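Local coordinates for glyceraldehyde-3-phosphate dehydrogenase (PDB 1B7G), which catalyses the phosphorylating oxidation of D-glyceraldehyde 3-phosphate in glycolysis, accepting NAD or NADP as cofactor with a marked preference for NADP, at residues 191-196 / 206-211; 161-166 / 220-225. The protein carries 1 engineered substitution. All blocks are in the same frame, centred on the assembly; numbering follows the deposited sequence.

Interaction 1: residues 191-196 / 206-211. With SO4 (sulfate ion), chain F; SO4 (sulfate ion), chain C; SO4 (sulfate ion), chain H.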
loop_
_atom_site.group_PDB
_atom_site.type_symbol
_atom_site.label_atom_id
_atom_site.label_comp_id
_atom_site.label_asym_id
_atom_site.label_seq_id
_atom_site.Cartn_x
_atom_site.Cartn_y
_atom_site.Cartn_z
ATOM N N SER A 191 -7.825 -6.807 -29.175
ATOM C CA SER A 191 -7.933 -7.594 -27.919
ATOM C C SER A 191 -9.430 -7.631 -27.544
ATOM O O SER A 191 -10.239 -6.929 -28.138
ATOM C CB SER A 191 -7.134 -6.919 -26.828
ATOM O OG SER A 191 -7.541 -5.568 -26.661
ATOM N N HIS A 192 -9.815 -8.342 -26.492
ATOM C CA HIS A 192 -11.186 -8.549 -26.104
ATOM C C HIS A 192 -11.881 -7.268 -25.641
ATOM O O HIS A 192 -13.104 -7.273 -25.573
ATOM C CB HIS A 192 -11.278 -9.633 -25.006
ATOM C CG HIS A 192 -10.825 -9.186 -23.651
ATOM N ND1 HIS A 192 -11.678 -8.493 -22.805
ATOM C CD2 HIS A 192 -9.649 -9.305 -22.978
ATOM C CE1 HIS A 192 -11.047 -8.165 -21.698
ATOM N NE2 HIS A 192 -9.838 -8.674 -21.749
ATOM N N HIS A 193 -11.132 -6.244 -25.232
ATOM C CA HIS A 193 -11.686 -5.005 -24.777
ATOM C C HIS A 193 -12.710 -4.398 -25.715
ATOM O O HIS A 193 -13.737 -3.923 -25.216
ATOM C CB HIS A 193 -10.554 -3.988 -24.493
ATOM C CG HIS A 193 -9.536 -4.654 -23.588
ATOM N ND1 HIS A 193 -8.544 -5.475 -24.056
ATOM C CD2 HIS A 193 -9.456 -4.682 -22.247
ATOM C CE1 HIS A 193 -7.856 -5.962 -23.029
ATOM N NE2 HIS A 193 -8.394 -5.491 -21.896
ATOM N N ALA A 194 -12.440 -4.424 -27.035
ATOM C CA ALA A 194 -13.340 -3.774 -27.978
ATOM C C ALA A 194 -14.725 -4.411 -27.988
ATOM O O ALA A 194 -15.714 -3.724 -27.785
ATOM C CB ALA A 194 -12.702 -3.713 -29.371
ATOM N N LYS A 195 -14.784 -5.719 -28.086
ATOM C CA LYS A 195 -16.011 -6.468 -27.971
ATOM C C LYS A 195 -16.691 -6.167 -26.624
ATOM O O LYS A 195 -17.881 -5.895 -26.609
ATOM C CB LYS A 195 -15.729 -7.953 -28.078
ATOM C CG LYS A 195 -16.964 -8.806 -28.223
ATOM C CD LYS A 195 -16.685 -10.310 -28.156
ATOM C CE LYS A 195 -17.910 -11.015 -28.760
ATOM N NZ LYS A 195 -17.966 -12.468 -28.487
ATOM N N ASP A 196 -15.921 -6.153 -25.536
ATOM C CA ASP A 196 -16.518 -5.867 -24.227
ATOM C C ASP A 196 -17.097 -4.475 -24.174
ATOM O O ASP A 196 -18.227 -4.372 -23.670
ATOM C CB ASP A 196 -15.581 -6.193 -23.078
ATOM C CG ASP A 196 -15.264 -7.685 -23.023
ATOM O OD1 ASP A 196 -15.931 -8.418 -23.787
ATOM O OD2 ASP A 196 -14.332 -8.132 -22.348
ATOM N N ILE A 206 -14.847 0.574 -32.463
ATOM C CA ILE A 206 -13.710 0.580 -31.522
ATOM C C ILE A 206 -12.800 -0.611 -31.807
ATOM O O ILE A 206 -13.232 -1.711 -32.146
ATOM C CB ILE A 206 -14.142 0.563 -30.030
ATOM C CG1 ILE A 206 -12.939 0.380 -29.092
ATOM C CG2 ILE A 206 -15.121 -0.586 -29.813
ATOM C CD1 ILE A 206 -13.185 0.714 -27.616
ATOM N N ALA A 207 -11.480 -0.335 -31.738
ATOM C CA ALA A 207 -10.531 -1.424 -31.878
ATOM C C ALA A 207 -9.451 -1.204 -30.831
ATOM O O ALA A 207 -9.054 -0.079 -30.523
ATOM C CB ALA A 207 -10.009 -1.547 -33.327
ATOM N N THR A 208 -8.973 -2.274 -30.232
ATOM C CA THR A 208 -8.002 -2.156 -29.156
ATOM C C THR A 208 -6.888 -3.200 -29.310
ATOM O O THR A 208 -7.135 -4.277 -29.827
ATOM C CB THR A 208 -8.642 -2.456 -27.781
ATOM O OG1 THR A 208 -9.285 -3.722 -27.854
ATOM C CG2 THR A 208 -9.631 -1.375 -27.351
ATOM N N MET A 209 -5.710 -2.795 -28.847
ATOM C CA MET A 209 -4.623 -3.779 -28.749
ATOM C C MET A 209 -4.101 -3.756 -27.314
ATOM O O MET A 209 -4.122 -2.683 -26.699
ATOM C CB MET A 209 -3.464 -3.351 -29.654
ATOM C CG MET A 209 -3.672 -3.318 -31.135
ATOM S SD MET A 209 -2.319 -2.604 -32.085
ATOM C CE MET A 209 -2.919 -0.964 -32.427
ATOM N N ALA A 210 -3.549 -4.861 -26.824
ATOM C CA ALA A 210 -3.071 -4.878 -25.450
ATOM C C ALA A 210 -1.720 -5.664 -25.376
ATOM O O ALA A 210 -1.558 -6.636 -26.082
ATOM C CB ALA A 210 -4.064 -5.648 -24.580
ATOM N N VAL A 211 -0.944 -5.266 -24.389
ATOM C CA VAL A 211 0.334 -5.850 -24.084
ATOM C C VAL A 211 0.523 -5.892 -22.546
ATOM O O VAL A 211 0.012 -4.977 -21.897
ATOM C CB VAL A 211 1.476 -5.027 -24.702
ATOM C CG1 VAL A 211 1.508 -3.611 -24.141
ATOM C CG2 VAL A 211 2.825 -5.702 -24.413
HETATM S S SO4 F . -8.150 -11.757 -25.798
HETATM O O1 SO4 F . -8.819 -12.374 -24.594
HETATM O O2 SO4 F . -6.729 -12.275 -25.845
HETATM O O3 SO4 F . -8.114 -10.252 -25.651
HETATM O O4 SO4 F . -8.863 -12.189 -27.039
HETATM S S SO4 C . -8.703 -6.524 -18.500
HETATM O O1 SO4 C . -8.232 -7.743 -17.855
HETATM O O2 SO4 C . -7.532 -5.915 -19.339
HETATM O O3 SO4 C . -9.152 -5.432 -17.641
HETATM O O4 SO4 C . -9.787 -6.949 -19.405
HETATM S S SO4 H . -17.837 -13.248 -25.134
HETATM O O1 SO4 H . -18.976 -13.743 -26.010
HETATM O O2 SO4 H . -17.154 -14.440 -24.536
HETATM O O3 SO4 H . -18.338 -12.330 -24.083
HETATM O O4 SO4 H . -16.877 -12.527 -26.047
#

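Interaction 2: residues 161-166 / 220-225. With SO4 (sulfate ion), chain C; SO4 (sulfate ion), chain D.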
loop_
_atom_site.group_PDB
_atom_site.type_symbol
_atom_site.label_atom_id
_atom_site.label_comp_id
_atom_site.label_asym_id
_atom_site.label_seq_id
_atom_site.Cartn_x
_atom_site.Cartn_y
_atom_site.Cartn_z
ATOM N N ARG A 161 -9.771 4.207 -30.857
ATOM C CA ARG A 161 -8.633 3.303 -31.079
ATOM C C ARG A 161 -7.804 3.409 -29.785
ATOM O O ARG A 161 -7.609 4.530 -29.312
ATOM C CB ARG A 161 -7.776 3.644 -32.296
ATOM C CG ARG A 161 -8.532 3.531 -33.645
ATOM C CD ARG A 161 -8.855 2.084 -33.934
ATOM N NE ARG A 161 -9.501 1.872 -35.239
ATOM C CZ ARG A 161 -10.825 1.786 -35.393
ATOM N NH1 ARG A 161 -11.586 1.911 -34.300
ATOM N NH2 ARG A 161 -11.396 1.578 -36.581
ATOM N N ALA A 162 -7.490 2.259 -29.175
ATOM C CA ALA A 162 -6.784 2.344 -27.907
ATOM C C ALA A 162 -5.732 1.216 -27.814
ATOM O O ALA A 162 -5.924 0.136 -28.316
ATOM C CB ALA A 162 -7.756 2.173 -26.725
ATOM N N THR A 163 -4.691 1.592 -27.123
ATOM C CA THR A 163 -3.653 0.655 -26.723
ATOM C C THR A 163 -3.606 0.584 -25.187
ATOM O O THR A 163 -3.564 1.578 -24.495
ATOM C CB THR A 163 -2.326 1.157 -27.311
ATOM O OG1 THR A 163 -2.196 0.738 -28.665
ATOM C CG2 THR A 163 -1.148 0.584 -26.516
ATOM N N ILE A 164 -3.690 -0.645 -24.705
ATOM C CA ILE A 164 -3.702 -0.969 -23.294
ATOM C C ILE A 164 -2.431 -1.687 -22.838
ATOM O O ILE A 164 -2.126 -2.802 -23.247
ATOM C CB ILE A 164 -4.930 -1.828 -22.938
ATOM C CG1 ILE A 164 -6.239 -1.065 -23.274
ATOM C CG2 ILE A 164 -4.983 -2.123 -21.430
ATOM C CD1 ILE A 164 -7.418 -2.023 -23.336
ATOM N N VAL A 165 -1.719 -1.040 -21.926
ATOM C CA VAL A 165 -0.536 -1.633 -21.309
ATOM C C VAL A 165 -0.955 -2.278 -19.968
ATOM O O VAL A 165 -1.233 -1.530 -19.051
ATOM C CB VAL A 165 0.527 -0.559 -21.062
ATOM C CG1 VAL A 165 1.729 -1.150 -20.286
ATOM C CG2 VAL A 165 0.916 0.094 -22.380
ATOM N N ARG A 166 -1.038 -3.587 -19.927
ATOM C CA ARG A 166 -1.540 -4.245 -18.699
ATOM C C ARG A 166 -0.441 -4.574 -17.705
ATOM O O ARG A 166 0.648 -5.057 -18.079
ATOM C CB ARG A 166 -2.316 -5.502 -19.079
ATOM C CG ARG A 166 -3.297 -5.408 -20.195
ATOM C CD ARG A 166 -4.234 -6.572 -20.449
ATOM N NE ARG A 166 -4.924 -7.047 -19.247
ATOM C CZ ARG A 166 -4.502 -7.993 -18.436
ATOM N NH1 ARG A 166 -3.381 -8.674 -18.702
ATOM N NH2 ARG A 166 -5.212 -8.288 -17.335
ATOM N N MET A 220 -2.204 1.063 -17.903
ATOM C CA MET A 220 -2.288 2.328 -18.558
ATOM C C MET A 220 -2.937 2.189 -19.932
ATOM O O MET A 220 -2.766 1.210 -20.664
ATOM C CB MET A 220 -0.991 3.152 -18.719
ATOM C CG MET A 220 -0.662 3.977 -17.472
ATOM S SD MET A 220 0.720 5.082 -17.669
ATOM C CE MET A 220 -0.092 6.419 -18.605
ATOM N N HIS A 221 -3.722 3.240 -20.280
ATOM C CA HIS A 221 -4.350 3.279 -21.594
ATOM C C HIS A 221 -3.861 4.487 -22.409
ATOM O O HIS A 221 -3.646 5.548 -21.929
ATOM C CB HIS A 221 -5.892 3.367 -21.589
ATOM C CG HIS A 221 -6.565 2.195 -20.922
ATOM N ND1 HIS A 221 -7.869 1.823 -21.253
ATOM C CD2 HIS A 221 -6.150 1.347 -19.980
ATOM C CE1 HIS A 221 -8.171 0.735 -20.504
ATOM N NE2 HIS A 221 -7.164 0.471 -19.725
ATOM N N PHE A 222 -3.803 4.252 -23.734
ATOM C CA PHE A 222 -3.358 5.371 -24.606
ATOM C C PHE A 222 -4.391 5.449 -25.724
ATOM O O PHE A 222 -4.628 4.429 -26.385
ATOM C CB PHE A 222 -1.960 5.125 -25.156
ATOM C CG PHE A 222 -0.924 4.938 -24.069
ATOM C CD1 PHE A 222 -0.384 6.036 -23.428
ATOM C CD2 PHE A 222 -0.554 3.672 -23.655
ATOM C CE1 PHE A 222 0.544 5.863 -22.408
ATOM C CE2 PHE A 222 0.370 3.494 -22.631
ATOM C CZ PHE A 222 0.920 4.597 -22.012
ATOM N N ILE A 223 -5.156 6.536 -25.734
ATOM C CA ILE A 223 -6.353 6.460 -26.573
ATOM C C ILE A 223 -6.530 7.610 -27.550
ATOM O O ILE A 223 -5.974 8.662 -27.431
ATOM C CB ILE A 223 -7.664 6.384 -25.764
ATOM C CG1 ILE A 223 -7.845 7.722 -25.043
ATOM C CG2 ILE A 223 -7.703 5.227 -24.781
ATOM C CD1 ILE A 223 -9.319 7.919 -24.674
ATOM N N ASN A 224 -7.229 7.206 -28.609
ATOM C CA ASN A 224 -7.495 8.142 -29.702
ATOM C C ASN A 224 -9.004 8.049 -29.997
ATOM O O ASN A 224 -9.469 7.013 -30.433
ATOM C CB ASN A 224 -6.673 7.765 -30.920
ATOM C CG ASN A 224 -6.992 8.630 -32.132
ATOM O OD1 ASN A 224 -8.120 8.802 -32.607
ATOM N ND2 ASN A 224 -5.934 9.222 -32.678
ATOM N N ILE A 225 -9.648 9.195 -29.776
ATOM C CA ILE A 225 -11.110 9.231 -29.975
ATOM C C ILE A 225 -11.415 10.155 -31.162
ATOM O O ILE A 225 -10.804 11.204 -31.333
ATOM C CB ILE A 225 -11.802 9.786 -28.712
ATOM C CG1 ILE A 225 -11.633 8.876 -27.481
ATOM C CG2 ILE A 225 -13.305 10.008 -28.951
ATOM C CD1 ILE A 225 -11.985 9.620 -26.192
HETATM S S SO4 C . -8.703 -6.524 -18.500
HETATM O O1 SO4 C . -8.232 -7.743 -17.855
HETATM O O2 SO4 C . -7.532 -5.915 -19.339
HETATM O O3 SO4 C . -9.152 -5.432 -17.641
HETATM O O4 SO4 C . -9.787 -6.949 -19.405
HETATM S S SO4 D . -5.337 -10.609 -14.463
HETATM O O1 SO4 D . -5.151 -10.911 -12.993
HETATM O O2 SO4 D . -4.166 -9.848 -14.964
HETATM O O3 SO4 D . -6.562 -9.741 -14.519
HETATM O O4 SO4 D . -5.514 -11.866 -15.216
#

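Interaction 1: residues 191-196 / 206-211
S191 and T208 tie the entry to helix 193-198 onto strand 205-213, part of the mixed sheet of the GAPDH catalytic domain, beside its phosphate pocket. The amide of S191 bonds to the carbonyl O of T208 (N to O 2.7 Å) from above the carbonyl plane. With chi1 at 55°, tucked between its own backbone N and carbonyl carbon, the S191 hydroxyl serves two partners: OG lies 2.8 Å from T208 OG1 and 2.8 Å from H193 ND1. T208 OG1 also accepts a weak bond from A194 N (3.3 Å), so one threonine hydroxyl meets both the serine OG and, weakly, an amide of the early helix. The small side chain of A194 can sit close to the strand, its CB 4.0 Å from I206 CG2. An imidazole suits position 193 because it has a nitrogen for each side: ND1 is held by S191. H193 NE2 meets O2 of the chain C sulfate at 2.7 Å, almost straight at 176°. A leucine here would probably leave both S191 OG and this sulfate short of a partner. H192 and H193 belong to the inorganic phosphate site, and the H192 ring is held from within its own segment, its ND1 2.7 Å from D196 OD2.

Interaction 2: residues 161-166 / 220-225
Segments 161-166 and 220-225 run antiparallel at 173° and are joined by six backbone hydrogen bonds, two each for R161 with N224, T163 with F222 and V165 with M220, with the non-hydrogen-bonded pairs A162-I223 and I164-H221 between them. On the face carrying I164, the isoleucine lies alongside H221 and sets CG1 over the imidazole, 3.8 Å from the ring centroid and 7° off its normal, a CH-pi contact. Its chi1 of -60° keeps CG1 beside the backbone N, putting it over the ring face of H221. The polar edge of that ring is used elsewhere: H221 NE2 bonds to N140 OD1. A162 leaves room on the same face for I223, whose CG2 approaches A162 CB at 3.6 Å. These are neighbouring strands of the mixed sheet of the GAPDH catalytic domain, and helix 139-152 packs across this face, touching A162, I164 and H221. On the other face, V165 CG2 meets the edge of the F222 ring, 3.5 Å from CE2. At the R161-N224 end, both polar side chains find partners beyond the pair: R161 forms a salt bridge with D205, and N224 ND2 bonds to E291. R166, of both the inorganic and the substrate phosphate sites, is long enough to reach two sulfates. Its NE bonds to O2 of the chain C sulfate (2.8 Å), and NH2 to O2 of the chain D sulfate (3.0 Å), while NH1 pairs with D185.

In the fold
Strand 157-167 lies between strands 205-213 and 219-227 in one mixed sheet, so interaction 1 and interaction 2 share a framework: M209 O and V211 O lie at bonding distance from I164 N and R166 N. Interaction 1 is mostly buried and joins a helix and its lead-in to a strand through a backbone bond and a pair of hydroxyls, with the H193 imidazole held by S191; interaction 2 is a regular strand pair, with buried apolar and aromatic contacts on the helix-covered face and partly exposed side chains on the other. The two also pack directly, H193 against I164. Their chemistry converges at the chain C sulfate, which H193 grips from the helix and R166 from the strand, with S138 and N140 also bonding to it.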